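Local coordinates for protein secretin XcpQ (Pseudomonas aeruginosa, PDB 4E9J) that forms the outer membrane channel of the type II secretion system, through which elastase and other proteins are exported, represented here by its periplasmic N0, N1 and N2 domains, at residues Pro50-Gln55 / Ala91-Asn96. Residues are numbered along the deposited sequence; the frame is centred on the assembly and turned at random.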
loop_
_atom_site.group_PDB
_atom_site.type_symbol
_atom_site.label_atom_id
_atom_site.label_comp_id
_atom_site.label_asym_id
_atom_site.label_seq_id
_atom_site.Cartn_x
_atom_site.Cartn_y
_atom_site.Cartn_z
ATOM N N PRO A 50 26.869 -12.741 -4.301
ATOM C CA PRO A 50 27.460 -12.567 -5.647
ATOM C C PRO A 50 26.513 -12.110 -6.758
ATOM O O PRO A 50 26.948 -11.444 -7.687
ATOM C CB PRO A 50 28.066 -13.932 -5.967
ATOM C CG PRO A 50 28.247 -14.602 -4.648
ATOM C CD PRO A 50 27.283 -14.015 -3.680
ATOM N N ARG A 51 25.217 -12.463 -6.665
ATOM C CA ARG A 51 24.208 -12.109 -7.672
ATOM C C ARG A 51 23.718 -10.653 -7.593
ATOM O O ARG A 51 23.012 -10.231 -8.516
ATOM C CB ARG A 51 22.975 -13.028 -7.563
ATOM C CG ARG A 51 23.210 -14.492 -7.873
ATOM C CD ARG A 51 22.023 -15.311 -7.417
ATOM N NE ARG A 51 22.004 -15.471 -5.961
ATOM C CZ ARG A 51 21.078 -16.146 -5.277
ATOM N NH1 ARG A 51 20.064 -16.729 -5.908
ATOM N NH2 ARG A 51 21.161 -16.245 -3.958
ATOM N N VAL A 52 24.061 -9.880 -6.519
ATOM C CA VAL A 52 23.615 -8.484 -6.386
ATOM C C VAL A 52 24.382 -7.634 -7.405
ATOM O O VAL A 52 25.596 -7.539 -7.336
ATOM C CB VAL A 52 23.773 -7.918 -4.949
ATOM C CG1 VAL A 52 23.286 -6.466 -4.867
ATOM C CG2 VAL A 52 23.029 -8.771 -3.935
ATOM N N LYS A 53 23.666 -7.029 -8.344
ATOM C CA LYS A 53 24.253 -6.247 -9.428
ATOM C C LYS A 53 23.298 -5.143 -9.838
ATOM O O LYS A 53 22.148 -5.157 -9.425
ATOM C CB LYS A 53 24.557 -7.161 -10.637
ATOM N N GLY A 54 23.792 -4.177 -10.611
ATOM C CA GLY A 54 22.983 -3.066 -11.092
ATOM C C GLY A 54 23.631 -1.709 -10.941
ATOM O O GLY A 54 24.568 -1.533 -10.159
ATOM N N GLN A 55 23.091 -0.742 -11.691
ATOM C CA GLN A 55 23.498 0.658 -11.697
ATOM C C GLN A 55 22.411 1.466 -10.980
ATOM O O GLN A 55 21.229 1.233 -11.214
ATOM C CB GLN A 55 23.621 1.189 -13.133
ATOM C CG GLN A 55 24.792 0.702 -13.971
ATOM C CD GLN A 55 26.129 0.910 -13.316
ATOM O OE1 GLN A 55 26.679 2.012 -13.323
ATOM N NE2 GLN A 55 26.683 -0.140 -12.748
ATOM N N ALA A 91 25.008 -9.550 8.362
ATOM C CA ALA A 91 23.960 -8.988 7.506
ATOM C C ALA A 91 24.304 -9.254 6.037
ATOM O O ALA A 91 25.405 -8.946 5.585
ATOM C CB ALA A 91 23.829 -7.500 7.742
ATOM N N ARG A 92 23.358 -9.821 5.297
ATOM C CA ARG A 92 23.550 -10.157 3.898
ATOM C C ARG A 92 22.470 -9.531 3.048
ATOM O O ARG A 92 21.287 -9.618 3.367
ATOM C CB ARG A 92 23.562 -11.675 3.716
ATOM C CG ARG A 92 24.209 -12.139 2.418
ATOM C CD ARG A 92 24.233 -13.662 2.323
ATOM N NE ARG A 92 25.510 -14.147 1.778
ATOM C CZ ARG A 92 25.698 -14.724 0.591
ATOM N NH1 ARG A 92 24.672 -14.937 -0.228
ATOM N NH2 ARG A 92 26.912 -15.113 0.222
ATOM N N ILE A 93 22.894 -8.914 1.957
ATOM C CA ILE A 93 22.040 -8.292 0.945
ATOM C C ILE A 93 21.883 -9.390 -0.107
ATOM O O ILE A 93 22.889 -9.928 -0.595
ATOM C CB ILE A 93 22.659 -6.982 0.399
ATOM C CG1 ILE A 93 22.871 -5.956 1.581
ATOM C CG2 ILE A 93 21.802 -6.367 -0.715
ATOM C CD1 ILE A 93 23.574 -4.702 1.175
ATOM N N VAL A 94 20.620 -9.755 -0.419
ATOM C CA VAL A 94 20.290 -10.876 -1.302
ATOM C C VAL A 94 19.177 -10.544 -2.306
ATOM O O VAL A 94 18.277 -9.779 -1.972
ATOM C CB VAL A 94 19.863 -12.106 -0.464
ATOM C CG1 VAL A 94 21.054 -12.778 0.181
ATOM C CG2 VAL A 94 18.818 -11.743 0.596
ATOM N N PRO A 95 19.135 -11.187 -3.499
ATOM C CA PRO A 95 17.993 -10.947 -4.402
ATOM C C PRO A 95 16.693 -11.472 -3.796
ATOM O O PRO A 95 16.688 -12.507 -3.119
ATOM C CB PRO A 95 18.387 -11.655 -5.706
ATOM C CG PRO A 95 19.782 -12.118 -5.520
ATOM C CD PRO A 95 20.061 -12.186 -4.064
ATOM N N ASN A 96 15.630 -10.678 -3.937
ATOM C CA ASN A 96 14.315 -11.014 -3.424
ATOM C C ASN A 96 13.576 -11.805 -4.506
ATOM O O ASN A 96 13.902 -11.687 -5.686
ATOM C CB ASN A 96 13.531 -9.741 -3.059
ATOM C CG ASN A 96 12.482 -9.973 -1.993
ATOM O OD1 ASN A 96 11.849 -11.035 -1.933
ATOM N ND2 ASN A 96 12.248 -8.978 -1.142
#
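Val52 and Ile93 make the buried apolar part of this contact: Val52 CG2 lies 4.2 Å from Ile93 CG2. The same methyl also packs on backbone, with Val52 CG2 3.5 Å from Ile93 O and 4.3 Å from Val94 CA. Val52 CG1 stands anti to the backbone N (chi1 -180°), which leaves CG2 beside that N as the branch that meets the strand. Phe82 packs on Val52, while Ile93 packs on Phe46 and, from helix 66-79, on Phe73 and Met77; both residues are buried, and the methyl pair belongs to the hydrophobic core.

Nearer the surface, Arg51 and Pro95 cross at about a right angle. Pro95 CG touches the aliphatic root of the arginine, 3.9 Å from Arg51 CB, and sits over one face of its guanidinium, displaced toward the rim, 4.0 Å from Arg51 NE. The arginine chain bends at chi3 (-75°), turning that face against Pro95 CG.

The setting is the N0 domain, the first of the periplasmic domains of the secretin. Strand 91-95 is the middle strand of a three-stranded mixed sheet, between 46-48, parallel to it, and 82-86, antiparallel; segment 50-55 lies in the connection from edge strand 46-48 to strand 55-61, and its first residues pass the end of strand 91-95.

Charge is organised around Asp49, the residue just before segment 50-55 and outside both segments. Its OD1 forms a salt bridge with Arg51 NE and its OD2 another with Arg92 NH1, which probably offsets the like charges of Arg51 NH2 and Arg92 NH1, 5.3 Å apart. Pro50 and Arg92 cross at about a right angle, with Pro50 CD 4.1 Å from Arg92 NH2 and oblique to the guanidinium plane. Arg51 NH1 reaches into the homodimer interface, hydrogen-bonding Ala86 O of the second subunit, whose Val85 packs against both Arg51 and Val94.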